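Local coordinates for Tle cognate immunity protein 4 C-terminal domain-containing protein (Pseudomonas aeruginosa PAO1, PDB 4R1D) that probably protects Pseudomonas aeruginosa from its own type VI secretion lipase effector Tle4, which it binds in a complex as the cognate immunity protein, at residues T211-K216 against E283-W288; F241-Q246 against T290-I295; Q54-Q59 against G65-R70. All coordinates share one frame; numbering follows the deposited sequence.

Contact 1 (T211-K216 against E283-W288)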
loop_
_atom_site.group_PDB
_atom_site.type_symbol
_atom_site.label_atom_id
_atom_site.label_comp_id
_atom_site.label_asym_id
_atom_site.label_seq_id
_atom_site.Cartn_x
_atom_site.Cartn_y
_atom_site.Cartn_z
ATOM N N THR B 211 2.812 -25.654 16.287
ATOM C CA THR B 211 2.399 -26.205 15.012
ATOM C C THR B 211 1.439 -27.357 15.268
ATOM O O THR B 211 1.778 -28.306 15.968
ATOM C CB THR B 211 3.604 -26.687 14.193
ATOM O OG1 THR B 211 4.408 -25.555 13.833
ATOM C CG2 THR B 211 3.146 -27.393 12.924
ATOM N N LEU B 212 0.237 -27.271 14.713
ATOM C CA LEU B 212 -0.738 -28.350 14.874
ATOM C C LEU B 212 -0.523 -29.452 13.853
ATOM O O LEU B 212 -0.820 -30.617 14.116
ATOM C CB LEU B 212 -2.176 -27.830 14.772
ATOM C CG LEU B 212 -2.622 -26.781 15.794
ATOM C CD1 LEU B 212 -4.066 -26.363 15.559
ATOM C CD2 LEU B 212 -2.438 -27.302 17.214
ATOM N N ARG B 213 -0.014 -29.080 12.681
ATOM C CA ARG B 213 0.098 -30.012 11.580
ATOM C C ARG B 213 0.987 -29.451 10.485
ATOM O O ARG B 213 0.953 -28.253 10.191
ATOM C CB ARG B 213 -1.304 -30.286 11.017
ATOM C CG ARG B 213 -1.605 -31.731 10.716
ATOM C CD ARG B 213 -2.839 -31.836 9.818
ATOM N NE ARG B 213 -4.089 -31.995 10.555
ATOM C CZ ARG B 213 -5.291 -31.859 9.997
ATOM N NH1 ARG B 213 -5.394 -31.533 8.713
ATOM N NH2 ARG B 213 -6.392 -32.033 10.721
ATOM N N LYS B 214 1.789 -30.314 9.879
ATOM C CA LYS B 214 2.611 -29.913 8.742
ATOM C C LYS B 214 2.862 -31.117 7.853
ATOM O O LYS B 214 3.422 -32.116 8.303
ATOM C CB LYS B 214 3.948 -29.323 9.207
ATOM C CG LYS B 214 4.952 -29.134 8.068
ATOM C CD LYS B 214 6.284 -28.581 8.556
ATOM C CE LYS B 214 7.238 -28.379 7.389
ATOM N NZ LYS B 214 8.628 -28.078 7.829
ATOM N N GLY B 215 2.452 -31.030 6.594
ATOM C CA GLY B 215 2.729 -32.105 5.662
ATOM C C GLY B 215 1.786 -32.122 4.485
ATOM O O GLY B 215 1.175 -31.111 4.160
ATOM N N LYS B 216 1.664 -33.284 3.848
ATOM C CA LYS B 216 0.809 -33.418 2.678
ATOM C C LYS B 216 -0.663 -33.486 3.060
ATOM O O LYS B 216 -1.023 -34.026 4.107
ATOM C CB LYS B 216 1.199 -34.657 1.872
ATOM C CG LYS B 216 2.665 -34.686 1.500
ATOM C CD LYS B 216 2.952 -35.744 0.458
ATOM C CE LYS B 216 4.404 -35.691 0.009
ATOM N NZ LYS B 216 4.701 -36.767 -0.986
ATOM N N GLU B 283 -12.120 -28.585 17.125
ATOM C CA GLU B 283 -13.232 -28.022 16.368
ATOM C C GLU B 283 -12.750 -27.233 15.141
ATOM O O GLU B 283 -13.321 -27.354 14.063
ATOM C CB GLU B 283 -14.104 -27.133 17.253
ATOM C CG GLU B 283 -15.301 -26.548 16.520
ATOM C CD GLU B 283 -16.188 -25.702 17.413
ATOM O OE1 GLU B 283 -15.802 -24.563 17.745
ATOM O OE2 GLU B 283 -17.281 -26.181 17.780
ATOM N N ALA B 284 -11.704 -26.427 15.311
ATOM C CA ALA B 284 -11.132 -25.678 14.191
ATOM C C ALA B 284 -10.602 -26.593 13.084
ATOM O O ALA B 284 -10.822 -26.345 11.896
ATOM C CB ALA B 284 -10.033 -24.739 14.685
ATOM N N LEU B 285 -9.903 -27.651 13.470
ATOM C CA LEU B 285 -9.343 -28.584 12.509
ATOM C C LEU B 285 -10.451 -29.322 11.771
ATOM O O LEU B 285 -10.322 -29.612 10.585
ATOM C CB LEU B 285 -8.430 -29.591 13.207
ATOM C CG LEU B 285 -7.127 -29.010 13.752
ATOM C CD1 LEU B 285 -6.460 -29.977 14.737
ATOM C CD2 LEU B 285 -6.207 -28.674 12.588
ATOM N N GLU B 286 -11.535 -29.621 12.481
ATOM C CA GLU B 286 -12.678 -30.300 11.879
ATOM C C GLU B 286 -13.299 -29.466 10.758
ATOM O O GLU B 286 -13.562 -29.970 9.655
ATOM C CB GLU B 286 -13.736 -30.606 12.941
ATOM C CG GLU B 286 -14.965 -31.336 12.399
ATOM C CD GLU B 286 -15.983 -31.646 13.489
ATOM O OE1 GLU B 286 -16.524 -30.693 14.099
ATOM O OE2 GLU B 286 -16.226 -32.845 13.738
ATOM N N LEU B 287 -13.533 -28.192 11.049
ATOM C CA LEU B 287 -14.104 -27.285 10.064
ATOM C C LEU B 287 -13.143 -27.155 8.885
ATOM O O LEU B 287 -13.531 -27.308 7.740
ATOM C CB LEU B 287 -14.410 -25.916 10.688
ATOM C CG LEU B 287 -15.063 -24.888 9.753
ATOM C CD1 LEU B 287 -16.416 -25.378 9.231
ATOM C CD2 LEU B 287 -15.192 -23.520 10.413
ATOM N N TRP B 288 -11.880 -26.877 9.188
ATOM C CA TRP B 288 -10.826 -26.825 8.175
ATOM C C TRP B 288 -10.818 -28.054 7.252
ATOM O O TRP B 288 -10.923 -27.928 6.035
ATOM C CB TRP B 288 -9.482 -26.680 8.886
ATOM C CG TRP B 288 -8.267 -26.861 8.019
ATOM C CD1 TRP B 288 -7.432 -27.941 7.999
ATOM C CD2 TRP B 288 -7.736 -25.924 7.077
ATOM N NE1 TRP B 288 -6.411 -27.740 7.097
ATOM C CE2 TRP B 288 -6.573 -26.505 6.521
ATOM C CE3 TRP B 288 -8.123 -24.645 6.653
ATOM C CZ2 TRP B 288 -5.792 -25.849 5.564
ATOM C CZ3 TRP B 288 -7.347 -23.995 5.696
ATOM C CH2 TRP B 288 -6.197 -24.602 5.162
#
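L285 lays its CD2 methyl over one face of the R213 guanidinium, in a helix-on-sheet packing where helix 281-292 lies against antiparallel strands of the C-terminal domain and reaches strand 209-214, the outermost of them, through long side chains. The helix and strand segments run in roughly the same direction, their axes 28° apart and 11.1 Å at closest approach, a gap that long side chains have to bridge. R213 does most of this. Its chain bends at chi3 (-92°), swinging the guanidinium round so that NH2 comes within 3.8 Å of L285 CD2 and 4.0 Å of L285 CB. The two side chains pass alongside each other, running opposite ways, with the L285 branch over the flat of the arginine. The same CD2 methyl also meets the neighbouring L212, whose CD1 lies 4.3 Å from L285 CD2, so one leucine branch serves two successive strand residues. That both can face the helix fits the classic beta bulge here, in which L212 and R213 together lie opposite L228 of strand 225-233.

The polar end of R213 is held by two carboxylates: NH2 makes a salt bridge to D289, one residue beyond the helix segment, and NH1 makes one to E226. E226 also accepts from W288 NE1, tying the arginine and the indole to a single acid and probably offsetting the charge beside the leucines. The W288 ring stands 55° from the guanidinium plane and turns its edge to the arginine, with CD1 of W288 4.2 Å from NH1 of R213.

Contact 2 (F241-Q246 against T290-I295)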
loop_
_atom_site.group_PDB
_atom_site.type_symbol
_atom_site.label_atom_id
_atom_site.label_comp_id
_atom_site.label_asym_id
_atom_site.label_seq_id
_atom_site.Cartn_x
_atom_site.Cartn_y
_atom_site.Cartn_z
ATOM N N PHE B 241 -4.126 -21.461 9.293
ATOM C CA PHE B 241 -4.124 -22.726 8.570
ATOM C C PHE B 241 -3.906 -22.405 7.102
ATOM O O PHE B 241 -4.600 -21.548 6.542
ATOM C CB PHE B 241 -5.467 -23.454 8.723
ATOM C CG PHE B 241 -5.770 -23.903 10.124
ATOM C CD1 PHE B 241 -4.860 -23.704 11.156
ATOM C CD2 PHE B 241 -6.983 -24.516 10.412
ATOM C CE1 PHE B 241 -5.149 -24.115 12.448
ATOM C CE2 PHE B 241 -7.281 -24.924 11.703
ATOM C CZ PHE B 241 -6.365 -24.728 12.719
ATOM N N MET B 242 -2.927 -23.072 6.492
ATOM C CA MET B 242 -2.479 -22.750 5.133
ATOM C C MET B 242 -2.420 -24.018 4.274
ATOM O O MET B 242 -1.885 -25.021 4.717
ATOM C CB MET B 242 -1.082 -22.121 5.210
ATOM C CG MET B 242 -1.050 -20.869 6.077
ATOM S SD MET B 242 0.610 -20.370 6.584
ATOM C CE MET B 242 0.854 -21.407 8.025
ATOM N N TRP B 243 -2.968 -23.965 3.060
ATOM C CA TRP B 243 -3.020 -25.127 2.170
ATOM C C TRP B 243 -2.772 -24.632 0.753
ATOM O O TRP B 243 -3.324 -23.616 0.353
ATOM C CB TRP B 243 -4.410 -25.763 2.263
ATOM C CG TRP B 243 -4.644 -27.021 1.441
ATOM C CD1 TRP B 243 -4.445 -28.312 1.850
ATOM C CD2 TRP B 243 -5.186 -27.103 0.109
ATOM N NE1 TRP B 243 -4.812 -29.186 0.851
ATOM C CE2 TRP B 243 -5.261 -28.473 -0.229
ATOM C CE3 TRP B 243 -5.601 -26.152 -0.835
ATOM C CZ2 TRP B 243 -5.741 -28.921 -1.466
ATOM C CZ3 TRP B 243 -6.074 -26.596 -2.075
ATOM C CH2 TRP B 243 -6.144 -27.973 -2.377
ATOM N N GLU B 244 -1.940 -25.346 -0.000
ATOM C CA GLU B 244 -1.617 -24.910 -1.335
ATOM C C GLU B 244 -1.294 -26.063 -2.267
ATOM O O GLU B 244 -0.705 -27.074 -1.864
ATOM C CB GLU B 244 -0.429 -23.938 -1.295
ATOM C CG GLU B 244 -0.115 -23.301 -2.644
ATOM C CD GLU B 244 0.863 -22.145 -2.519
ATOM O OE1 GLU B 244 0.903 -21.515 -1.444
ATOM O OE2 GLU B 244 1.589 -21.868 -3.501
ATOM N N VAL B 245 -1.738 -25.894 -3.505
ATOM C CA VAL B 245 -1.302 -26.694 -4.630
ATOM C C VAL B 245 -0.489 -25.746 -5.498
ATOM O O VAL B 245 -1.002 -24.725 -5.960
ATOM C CB VAL B 245 -2.503 -27.204 -5.439
ATOM C CG1 VAL B 245 -2.034 -27.801 -6.776
ATOM C CG2 VAL B 245 -3.311 -28.206 -4.614
ATOM N N GLN B 246 0.781 -26.067 -5.713
ATOM C CA GLN B 246 1.684 -25.143 -6.411
ATOM C C GLN B 246 1.163 -24.676 -7.773
ATOM O O GLN B 246 1.255 -23.487 -8.110
ATOM C CB GLN B 246 3.099 -25.732 -6.536
ATOM C CG GLN B 246 4.124 -24.753 -7.118
ATOM C CD GLN B 246 5.557 -25.145 -6.794
ATOM O OE1 GLN B 246 5.809 -26.213 -6.232
ATOM N NE2 GLN B 246 6.505 -24.279 -7.145
ATOM N N THR B 290 -13.055 -30.359 6.788
ATOM C CA THR B 290 -14.321 -30.568 6.091
ATOM C C THR B 290 -14.414 -29.679 4.845
ATOM O O THR B 290 -14.781 -30.141 3.760
ATOM C CB THR B 290 -15.516 -30.349 7.042
ATOM O OG1 THR B 290 -15.372 -31.218 8.179
ATOM C CG2 THR B 290 -16.840 -30.647 6.334
ATOM N N ILE B 291 -14.055 -28.409 4.993
ATOM C CA ILE B 291 -14.040 -27.507 3.843
ATOM C C ILE B 291 -12.996 -27.889 2.794
ATOM O O ILE B 291 -13.302 -27.996 1.610
ATOM C CB ILE B 291 -13.816 -26.045 4.267
ATOM C CG1 ILE B 291 -15.017 -25.523 5.051
ATOM C CG2 ILE B 291 -13.617 -25.174 3.040
ATOM C CD1 ILE B 291 -14.817 -24.125 5.600
ATOM N N VAL B 292 -11.752 -28.071 3.223
ATOM C CA VAL B 292 -10.670 -28.336 2.276
ATOM C C VAL B 292 -10.913 -29.645 1.526
ATOM O O VAL B 292 -10.715 -29.728 0.327
ATOM C CB VAL B 292 -9.299 -28.344 2.994
ATOM C CG1 VAL B 292 -8.213 -28.956 2.115
ATOM C CG2 VAL B 292 -8.929 -26.907 3.425
ATOM N N ASP B 293 -11.382 -30.660 2.233
ATOM C CA ASP B 293 -11.618 -31.949 1.597
ATOM C C ASP B 293 -12.763 -31.906 0.577
ATOM O O ASP B 293 -12.948 -32.853 -0.178
ATOM C CB ASP B 293 -11.865 -33.032 2.647
ATOM C CG ASP B 293 -10.597 -33.456 3.359
ATOM O OD1 ASP B 293 -9.495 -33.342 2.772
ATOM O OD2 ASP B 293 -10.702 -33.910 4.517
ATOM N N SER B 294 -13.515 -30.805 0.547
ATOM C CA SER B 294 -14.602 -30.647 -0.415
ATOM C C SER B 294 -14.163 -29.956 -1.711
ATOM O O SER B 294 -14.957 -29.807 -2.636
ATOM C CB SER B 294 -15.779 -29.886 0.211
ATOM O OG SER B 294 -15.574 -28.481 0.180
ATOM N N ILE B 295 -12.907 -29.514 -1.772
ATOM C CA ILE B 295 -12.407 -28.816 -2.955
ATOM C C ILE B 295 -12.148 -29.778 -4.109
ATOM O O ILE B 295 -11.392 -30.744 -3.967
ATOM C CB ILE B 295 -11.090 -28.071 -2.648
ATOM C CG1 ILE B 295 -11.311 -27.060 -1.513
ATOM C CG2 ILE B 295 -10.514 -27.444 -3.920
ATOM C CD1 ILE B 295 -10.019 -26.386 -1.019
#
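W243 presents one face of its indole to the end region of helix 281-292, and two aliphatic side chains come down on that face. V292 takes the pyrrole half: its CG1 sits 3.7 Å from the centroid of the five-membered ring, only 13° off the ring normal, which makes this a CH-pi contact. The nearest ring atom is W243 NE1, 3.6 Å from V292 CG1. The methyl is aimed there because CG1 lies anti to the valine's backbone N (chi1 166°). I295 covers the benzene half, meeting the tryptophan side chain head-on and laying its CD1 over the same face, 4.1 Å from W243 CZ3.

Both aliphatic groups can reach the same ring because the chain makes a type I turn from V292 to I295, closed by I295 N bonding to V292 O. Just before it, I291 O accepts from both S294 N and S294 OG, the hydroxyl bond being 2.7 Å from OG to O; this double grip steadies the chain at the turn. The indole N-H is satisfied by the carbonyl O of H217, whose ring also meets W243 edge-to-face.

W243 lies on strand 236-245, between strands 225-233 and 256-263, and L257 and A259 of the latter also touch its side chain. On another side, I291, S294 and I295 touch I16 of strand 14-18, so this end of the helix lies between strands 236-245 and 256-263 and strand 14-18.

Contact 3 (Q54-Q59 against G65-R70)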
loop_
_atom_site.group_PDB
_atom_site.type_symbol
_atom_site.label_atom_id
_atom_site.label_comp_id
_atom_site.label_asym_id
_atom_site.label_seq_id
_atom_site.Cartn_x
_atom_site.Cartn_y
_atom_site.Cartn_z
ATOM N N GLN B 54 -19.356 10.513 -22.006
ATOM C CA GLN B 54 -19.433 11.964 -22.035
ATOM C C GLN B 54 -18.504 12.629 -21.020
ATOM O O GLN B 54 -18.008 13.727 -21.257
ATOM C CB GLN B 54 -20.880 12.447 -21.894
ATOM C CG GLN B 54 -21.765 12.095 -23.105
ATOM C CD GLN B 54 -21.228 12.644 -24.437
ATOM O OE1 GLN B 54 -20.844 13.815 -24.541
ATOM N NE2 GLN B 54 -21.202 11.791 -25.462
ATOM N N GLU B 55 -18.255 11.970 -19.895
ATOM C CA GLU B 55 -17.285 12.484 -18.939
ATOM C C GLU B 55 -15.899 12.480 -19.564
ATOM O O GLU B 55 -15.170 13.466 -19.480
ATOM C CB GLU B 55 -17.264 11.652 -17.655
ATOM C CG GLU B 55 -18.531 11.739 -16.829
ATOM C CD GLU B 55 -18.441 10.934 -15.548
ATOM O OE1 GLU B 55 -17.371 10.343 -15.284
ATOM O OE2 GLU B 55 -19.439 10.897 -14.801
ATOM N N TRP B 56 -15.539 11.356 -20.174
ATOM C CA TRP B 56 -14.232 11.214 -20.805
ATOM C C TRP B 56 -14.035 12.283 -21.871
ATOM O O TRP B 56 -12.950 12.843 -22.011
ATOM C CB TRP B 56 -14.085 9.837 -21.454
ATOM C CG TRP B 56 -13.682 8.719 -20.524
ATOM C CD1 TRP B 56 -14.379 7.572 -20.276
ATOM C CD2 TRP B 56 -12.484 8.636 -19.749
ATOM N NE1 TRP B 56 -13.691 6.777 -19.388
ATOM C CE2 TRP B 56 -12.522 7.411 -19.049
ATOM C CE3 TRP B 56 -11.381 9.476 -19.576
ATOM C CZ2 TRP B 56 -11.506 7.012 -18.190
ATOM C CZ3 TRP B 56 -10.373 9.074 -18.721
ATOM C CH2 TRP B 56 -10.440 7.853 -18.043
ATOM N N ARG B 57 -15.088 12.551 -22.630
ATOM C CA ARG B 57 -15.002 13.518 -23.723
ATOM C C ARG B 57 -14.686 14.943 -23.251
ATOM O O ARG B 57 -14.214 15.767 -24.043
ATOM C CB ARG B 57 -16.267 13.468 -24.596
ATOM C CG ARG B 57 -16.297 12.285 -25.568
ATOM C CD ARG B 57 -17.686 12.129 -26.210
ATOM N NE ARG B 57 -17.736 11.058 -27.200
ATOM C CZ ARG B 57 -17.358 11.203 -28.469
ATOM N NH1 ARG B 57 -16.884 12.366 -28.886
ATOM N NH2 ARG B 57 -17.444 10.188 -29.320
ATOM N N THR B 58 -14.912 15.226 -21.966
ATOM C CA THR B 58 -14.598 16.540 -21.412
ATOM C C THR B 58 -13.151 16.631 -20.935
ATOM O O THR B 58 -12.650 17.720 -20.667
ATOM C CB THR B 58 -15.506 16.917 -20.217
ATOM O OG1 THR B 58 -15.248 16.044 -19.106
ATOM C CG2 THR B 58 -16.980 16.858 -20.605
ATOM N N GLN B 59 -12.484 15.489 -20.820
ATOM C CA GLN B 59 -11.149 15.472 -20.237
ATOM C C GLN B 59 -10.051 15.586 -21.279
ATOM O O GLN B 59 -10.217 15.179 -22.427
ATOM C CB GLN B 59 -10.970 14.253 -19.326
ATOM C CG GLN B 59 -11.932 14.283 -18.145
ATOM C CD GLN B 59 -11.961 12.989 -17.361
ATOM O OE1 GLN B 59 -10.983 12.239 -17.335
ATOM N NE2 GLN B 59 -13.093 12.715 -16.716
ATOM N N GLY B 65 -4.540 15.787 -26.707
ATOM C CA GLY B 65 -5.915 16.205 -26.913
ATOM C C GLY B 65 -6.961 15.475 -26.089
ATOM O O GLY B 65 -6.877 15.430 -24.861
ATOM N N ASN B 66 -7.958 14.905 -26.760
ATOM C CA ASN B 66 -9.104 14.334 -26.050
ATOM C C ASN B 66 -8.702 13.051 -25.325
ATOM O O ASN B 66 -8.004 12.217 -25.887
ATOM C CB ASN B 66 -10.258 14.072 -27.029
ATOM C CG ASN B 66 -11.624 14.026 -26.344
ATOM O OD1 ASN B 66 -11.819 13.331 -25.337
ATOM N ND2 ASN B 66 -12.582 14.766 -26.898
ATOM N N MET B 67 -9.143 12.890 -24.079
ATOM C CA MET B 67 -8.864 11.663 -23.346
ATOM C C MET B 67 -9.671 10.493 -23.886
ATOM O O MET B 67 -9.261 9.343 -23.757
ATOM C CB MET B 67 -9.118 11.841 -21.840
ATOM C CG MET B 67 -8.036 12.637 -21.129
ATOM S SD MET B 67 -6.470 11.767 -21.115
ATOM C CE MET B 67 -6.826 10.448 -19.939
ATOM N N PHE B 68 -10.816 10.782 -24.504
ATOM C CA PHE B 68 -11.625 9.718 -25.087
ATOM C C PHE B 68 -11.144 9.373 -26.490
ATOM O O PHE B 68 -11.018 10.246 -27.343
ATOM C CB PHE B 68 -13.103 10.099 -25.123
ATOM C CG PHE B 68 -13.997 8.975 -25.563
ATOM C CD1 PHE B 68 -14.235 7.900 -24.721
ATOM C CD2 PHE B 68 -14.606 8.993 -26.812
ATOM C CE1 PHE B 68 -15.057 6.858 -25.113
ATOM C CE2 PHE B 68 -15.432 7.946 -27.209
ATOM C CZ PHE B 68 -15.657 6.883 -26.358
ATOM N N LEU B 69 -10.881 8.097 -26.725
ATOM C CA LEU B 69 -10.413 7.651 -28.031
ATOM C C LEU B 69 -11.543 7.090 -28.897
ATOM O O LEU B 69 -11.760 7.561 -30.011
ATOM C CB LEU B 69 -9.280 6.646 -27.866
ATOM C CG LEU B 69 -8.149 7.346 -27.097
ATOM C CD1 LEU B 69 -7.139 6.365 -26.573
ATOM C CD2 LEU B 69 -7.477 8.415 -27.973
ATOM N N ARG B 70 -12.272 6.102 -28.388
ATOM C CA ARG B 70 -13.364 5.523 -29.162
ATOM C C ARG B 70 -14.247 4.601 -28.349
ATOM O O ARG B 70 -13.834 4.054 -27.325
ATOM C CB ARG B 70 -12.833 4.771 -30.396
ATOM C CG ARG B 70 -11.725 3.763 -30.114
ATOM C CD ARG B 70 -11.101 3.241 -31.415
ATOM N NE ARG B 70 -9.684 2.909 -31.244
ATOM C CZ ARG B 70 -8.698 3.802 -31.267
ATOM N NH1 ARG B 70 -8.969 5.089 -31.460
ATOM N NH2 ARG B 70 -7.440 3.421 -31.096
#
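The main chain joins the two segments through one hydrogen bond, M67 N to Q59 O (3.0 Å, 162° at the hydrogen). The M67 side chain points to the helix: its CG packs 3.8 Å from Q59 CB, while CB lies 4.0 Å from CE3 of the W56 indole. The methionine is bent at both chi2 and chi3, which curls CE back toward W56 CZ3.

F68 fits between W56 and R57. With its CG anti to the backbone N (chi1 -173°), the ring swings toward the helix, and CD1 reaches within 3.8 Å of W56 CB. On the other flank R57, extended from CG to NE, crosses the phenylalanine at a slant. F68 CD2 lies over one face of the guanidinium, whose plane is tilted 40° from the ring, and R57 NH2 approaches F68 CE2 to 3.7 Å. A salt bridge from R57 NE to E53, one turn earlier in the helix, holds that group across the aromatic ring.

N66 sits just before the strand. Its OD1 accepts from F68 N at 2.9 Å, an Asx turn that shapes the chain leading into strand 68-73. Farther in, W56 also packs on S83 and L94 of the next two strands. The whole is a helix-to-strand connection in the N-terminal domain: helix 42-58 ends, a short loop reverses the chain, and strand 68-73 starts against the W56 and R57 side of the helix end.

In the fold
From the N terminus, contact 3 comes first: it closes the short loop between helix 42-58 and strand 68-73, within the N-terminal domain. Contacts 1 and 2 follow in the C-terminal domain. Contact 1 spans the 66 residues from strand 209-214 to helix 281-292, and contact 2 the 43 from strand 236-245 to the end region of that helix. The two cross, since 241-246 falls between 211-216 and 283-288, and 290-295 comes after both. They touch directly, W288 packing on F241 and W243. Their centres are about 10 Å apart, whereas contact 3 lies about 54 Å from contact 1 and 47 Å from contact 2, centre to centre.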